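Local coordinates for xylulose kinase (Bifidobacterium adolescentis ATCC 15703, PDB 3I8B), which probably phosphorylates D-xylulose to D-xylulose 5-phosphate with ATP, as a kinase of the FGGY carbohydrate kinase family, at residues L6-D11 against D63-L68; A67-G72 against I463-Q468. One frame throughout, in Å; residues are numbered along the deposited sequence.

From the N terminus, strand 6-12 comes first. The chain then forms two further sheet strands and a helix before strand 65-72 returns beside it, and interaction 1 closes that loop. Interaction 2 starts where interaction 1 ends, sharing Ala67 and Leu68. It closes a much longer loop of 390 residues, when helix 460-474 comes back from the C-terminal half. The two loops follow one another and neither nest nor cross. Interaction 1 ties neighbouring strands within the N-terminal sheet. Interaction 2 lays a helix on that sheet. They also touch directly: Gly9 CA packs on Ala465 CB, and Val7 CG2 on Ala466 O.

Interaction 1: residues L6-D11 against D63-L68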
loop_
_atom_site.group_PDB
_atom_site.type_symbol
_atom_site.label_atom_id
_atom_site.label_comp_id
_atom_site.label_asym_id
_atom_site.label_seq_id
_atom_site.Cartn_x
_atom_site.Cartn_y
_atom_site.Cartn_z
ATOM N N LEU A 6 -0.188 23.436 -15.359
ATOM C CA LEU A 6 0.387 22.819 -14.180
ATOM C C LEU A 6 -0.651 21.905 -13.535
ATOM O O LEU A 6 -1.849 22.177 -13.606
ATOM C CB LEU A 6 0.785 23.901 -13.174
ATOM C CG LEU A 6 1.916 24.869 -13.553
ATOM C CD1 LEU A 6 2.154 25.876 -12.419
ATOM C CD2 LEU A 6 3.201 24.092 -13.864
ATOM N N VAL A 7 -0.180 20.826 -12.924
ATOM C CA VAL A 7 -0.998 20.006 -12.040
ATOM C C VAL A 7 -0.291 19.921 -10.688
ATOM O O VAL A 7 0.850 20.397 -10.524
ATOM C CB VAL A 7 -1.249 18.566 -12.589
ATOM C CG1 VAL A 7 -2.056 18.602 -13.885
ATOM C CG2 VAL A 7 0.056 17.839 -12.792
ATOM N N ALA A 8 -0.963 19.316 -9.715
ATOM C CA ALA A 8 -0.367 19.163 -8.396
ATOM C C ALA A 8 -0.614 17.751 -7.914
ATOM O O ALA A 8 -1.740 17.250 -7.972
ATOM C CB ALA A 8 -0.949 20.169 -7.429
ATOM N N GLY A 9 0.455 17.099 -7.479
ATOM C CA GLY A 9 0.359 15.785 -6.873
ATOM C C GLY A 9 0.543 15.981 -5.387
ATOM O O GLY A 9 1.541 16.568 -4.938
ATOM N N VAL A 10 -0.440 15.527 -4.620
ATOM C CA VAL A 10 -0.367 15.588 -3.170
ATOM C C VAL A 10 -0.101 14.191 -2.640
ATOM O O VAL A 10 -0.730 13.213 -3.081
ATOM C CB VAL A 10 -1.666 16.144 -2.542
ATOM C CG1 VAL A 10 -1.520 16.253 -1.040
ATOM C CG2 VAL A 10 -2.012 17.505 -3.139
ATOM N N ASP A 11 0.850 14.106 -1.714
ATOM C CA ASP A 11 1.179 12.865 -1.037
ATOM C C ASP A 11 0.963 13.051 0.472
ATOM O O ASP A 11 1.788 13.645 1.167
ATOM C CB ASP A 11 2.622 12.471 -1.346
ATOM C CG ASP A 11 3.130 11.342 -0.464
ATOM O OD1 ASP A 11 2.320 10.703 0.242
ATOM O OD2 ASP A 11 4.354 11.086 -0.485
ATOM N N ASP A 63 -2.926 28.495 -7.083
ATOM C CA ASP A 63 -3.828 29.352 -7.849
ATOM C C ASP A 63 -3.679 29.115 -9.354
ATOM O O ASP A 63 -4.604 29.380 -10.116
ATOM C CB ASP A 63 -3.552 30.827 -7.579
ATOM C CG ASP A 63 -3.878 31.246 -6.167
ATOM O OD1 ASP A 63 -4.636 30.536 -5.454
ATOM O OD2 ASP A 63 -3.376 32.323 -5.780
ATOM N N ASP A 64 -2.510 28.634 -9.770
ATOM C CA ASP A 64 -2.241 28.396 -11.186
ATOM C C ASP A 64 -2.330 26.921 -11.575
ATOM O O ASP A 64 -1.787 26.507 -12.604
ATOM C CB ASP A 64 -0.863 28.952 -11.565
ATOM C CG ASP A 64 0.265 28.402 -10.681
ATOM O OD1 ASP A 64 -0.012 27.625 -9.739
ATOM O OD2 ASP A 64 1.439 28.764 -10.922
ATOM N N VAL A 65 -3.026 26.129 -10.762
ATOM C CA VAL A 65 -3.071 24.690 -10.976
ATOM C C VAL A 65 -4.421 24.243 -11.554
ATOM O O VAL A 65 -5.476 24.650 -11.063
ATOM C CB VAL A 65 -2.723 23.933 -9.667
ATOM C CG1 VAL A 65 -2.919 22.447 -9.828
ATOM C CG2 VAL A 65 -1.281 24.259 -9.249
ATOM N N SER A 66 -4.358 23.397 -12.589
ATOM C CA SER A 66 -5.516 22.965 -13.386
ATOM C C SER A 66 -6.130 21.607 -12.995
ATOM O O SER A 66 -7.282 21.316 -13.323
ATOM C CB SER A 66 -5.124 22.931 -14.864
ATOM O OG SER A 66 -4.925 24.243 -15.360
ATOM N N ALA A 67 -5.361 20.768 -12.312
ATOM C CA ALA A 67 -5.898 19.513 -11.782
ATOM C C ALA A 67 -5.025 19.067 -10.625
ATOM O O ALA A 67 -3.839 19.378 -10.594
ATOM C CB ALA A 67 -5.943 18.442 -12.859
ATOM N N LEU A 68 -5.625 18.339 -9.680
ATOM C CA LEU A 68 -4.925 17.906 -8.482
ATOM C C LEU A 68 -5.397 16.498 -8.091
ATOM O O LEU A 68 -6.577 16.164 -8.259
ATOM C CB LEU A 68 -5.199 18.901 -7.350
ATOM C CG LEU A 68 -4.651 18.644 -5.946
ATOM C CD1 LEU A 68 -4.434 19.987 -5.250
ATOM C CD2 LEU A 68 -5.557 17.741 -5.090
HETATM O O HOH W 1 -2.406 25.214 -15.042
#
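Ala8 and Leu68 lie side by side where parallel strands 6-12 and 65-72 adjoin in the five-stranded sheet of the N-terminal half. This is part of the actin-like ATPase fold of FGGY kinases. Two backbone hydrogen bonds join the segments. Ala8 N reaches Ala67 O at 3.0 Å, with 147° at the hydrogen. Ser66 N meets Leu6 O at 3.0 Å and is nearly straight at 170°. The chain turns a corner at Ser66, and the next amide, Ala67 N, is buried with no partner in the model.

Apolar packing covers both faces. Val7 CG1 meets Ala67 CB on the face that carries helix 460-474. On the other face Ala8 CB touches Val65 CG1 at 3.9 Å and Leu68 CD1 at 4.1 Å. Leu68 has CG swung away from its own N (chi1 176°), which brings CG to 4.0 Å from Val10 CG2. With an alanine here in place of the leucine, the Val10 methyl would probably lose its neighbour and a gap would open beside Ala8 CB. At the start of the contact the Leu6 CD1 methyl packs against the carboxylate of Asp64, 3.3 Å from OD2.

The polar contacts lie at the same end. OD1 of Asp64 forms a salt bridge with Arg31. One water bridges the two segments. It accepts from Leu6 N at 2.9 Å, donates to Asp64 O at 2.8 Å, and is also hydrogen-bonded to Ser66 OG.

Interaction 2: residues A67-G72 against I463-Q468; sequences ALAVGG and IGAARQ
Ala69 and Ala465 meet where helix 460-474, from the C-terminal half, lies on the sheet of the N-terminal half. This is consistent with an interdomain helix of the actin-like ATPase fold. The axes of strand 67-72 and helix 463-468 come within 6.7 Å, and the two run roughly antiparallel at 141°. Such closeness rests on small residues. Ala69 CB is 4.0 Å from Ala465 CB and only 3.1 Å from Ala465 O. In return, Ala465 CB sits 3.4 Å from Ala69 O and 4.0 Å from Gly71 N. Gly71 has no side chain; a CB on it would point at the helix and come close to Ala465 CB.

Gln468 is the one long side chain in the contact. Its CB and CG span the distance to the sheet, with CG anti to the backbone N (chi1 180°) and the chain extended beyond. The side chain also packs on Ala269 and Pro270 of strand 267-273. CD then places the amide so that OE1 rests 3.3 Å from Ala69 CB and accepts a hydrogen bond from Gly271 N. NE2 is hydrogen-bonded as well, so both ends of the amide are held.

No hydrogen bond links the two segments. Helix and strand therefore meet here by close van der Waals packing of methyl groups and carbonyl oxygens, and the buried amide of Gln468 finds its polar partners outside them.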
loop_
_atom_site.group_PDB
_atom_site.type_symbol
_atom_site.label_atom_id
_atom_site.label_comp_id
_atom_site.label_asym_id
_atom_site.label_seq_id
_atom_site.Cartn_x
_atom_site.Cartn_y
_atom_site.Cartn_z
ATOM N N ALA A 67 -5.361 20.768 -12.312
ATOM C CA ALA A 67 -5.898 19.513 -11.782
ATOM C C ALA A 67 -5.025 19.067 -10.625
ATOM O O ALA A 67 -3.839 19.378 -10.594
ATOM C CB ALA A 67 -5.943 18.442 -12.859
ATOM N N LEU A 68 -5.625 18.339 -9.680
ATOM C CA LEU A 68 -4.925 17.906 -8.482
ATOM C C LEU A 68 -5.397 16.498 -8.091
ATOM O O LEU A 68 -6.577 16.164 -8.259
ATOM C CB LEU A 68 -5.199 18.901 -7.350
ATOM C CG LEU A 68 -4.651 18.644 -5.946
ATOM C CD1 LEU A 68 -4.434 19.987 -5.250
ATOM C CD2 LEU A 68 -5.557 17.741 -5.090
ATOM N N ALA A 69 -4.465 15.684 -7.596
ATOM C CA ALA A 69 -4.774 14.349 -7.071
ATOM C C ALA A 69 -4.063 14.115 -5.753
ATOM O O ALA A 69 -2.927 14.559 -5.558
ATOM C CB ALA A 69 -4.365 13.269 -8.054
ATOM N N VAL A 70 -4.725 13.395 -4.852
ATOM C CA VAL A 70 -4.129 13.066 -3.566
ATOM C C VAL A 70 -3.817 11.576 -3.476
ATOM O O VAL A 70 -4.701 10.733 -3.618
ATOM C CB VAL A 70 -5.057 13.447 -2.414
ATOM C CG1 VAL A 70 -4.410 13.114 -1.082
ATOM C CG2 VAL A 70 -5.407 14.912 -2.496
ATOM N N GLY A 71 -2.545 11.254 -3.270
ATOM C CA GLY A 71 -2.148 9.897 -2.952
ATOM C C GLY A 71 -2.076 9.825 -1.437
ATOM O O GLY A 71 -1.547 10.738 -0.809
ATOM N N GLY A 72 -2.617 8.763 -0.840
ATOM C CA GLY A 72 -2.703 8.695 0.603
ATOM C C GLY A 72 -2.234 7.389 1.220
ATOM O O GLY A 72 -2.280 6.322 0.585
ATOM N N ILE A 463 4.649 12.182 -7.451
ATOM C CA ILE A 463 4.769 12.155 -8.909
ATOM C C ILE A 463 3.614 11.378 -9.533
ATOM O O ILE A 463 3.038 11.817 -10.515
ATOM C CB ILE A 463 6.120 11.554 -9.370
ATOM C CG1 ILE A 463 7.276 12.459 -8.949
ATOM C CG2 ILE A 463 6.142 11.333 -10.878
ATOM C CD1 ILE A 463 8.601 12.060 -9.538
ATOM N N GLY A 464 3.283 10.217 -8.957
ATOM C CA GLY A 464 2.152 9.430 -9.416
ATOM C C GLY A 464 0.830 10.176 -9.343
ATOM O O GLY A 464 0.002 10.080 -10.250
ATOM N N ALA A 465 0.618 10.920 -8.263
ATOM C CA ALA A 465 -0.611 11.697 -8.135
ATOM C C ALA A 465 -0.667 12.814 -9.183
ATOM O O ALA A 465 -1.732 13.081 -9.752
ATOM C CB ALA A 465 -0.784 12.250 -6.712
ATOM N N ALA A 466 0.471 13.455 -9.447
ATOM C CA ALA A 466 0.501 14.488 -10.477
ATOM C C ALA A 466 0.254 13.873 -11.842
ATOM O O ALA A 466 -0.410 14.468 -12.680
ATOM C CB ALA A 466 1.851 15.252 -10.466
ATOM N N ARG A 467 0.793 12.678 -12.066
ATOM C CA ARG A 467 0.609 11.986 -13.344
ATOM C C ARG A 467 -0.856 11.646 -13.565
ATOM O O ARG A 467 -1.370 11.722 -14.684
ATOM C CB ARG A 467 1.477 10.719 -13.424
ATOM C CG ARG A 467 1.627 10.158 -14.836
ATOM C CD ARG A 467 2.544 8.915 -14.914
ATOM N NE ARG A 467 2.616 8.428 -16.293
ATOM C CZ ARG A 467 2.691 7.149 -16.659
ATOM N NH1 ARG A 467 2.711 6.187 -15.747
ATOM N NH2 ARG A 467 2.743 6.828 -17.947
ATOM N N GLN A 468 -1.545 11.305 -12.493
ATOM C CA GLN A 468 -2.952 10.952 -12.620
ATOM C C GLN A 468 -3.795 12.190 -12.874
ATOM O O GLN A 468 -4.746 12.150 -13.654
ATOM C CB GLN A 468 -3.452 10.217 -11.373
ATOM C CG GLN A 468 -4.937 9.826 -11.441
ATOM C CD GLN A 468 -5.514 9.565 -10.049
ATOM O OE1 GLN A 468 -5.670 10.489 -9.251
ATOM N NE2 GLN A 468 -5.827 8.299 -9.755
#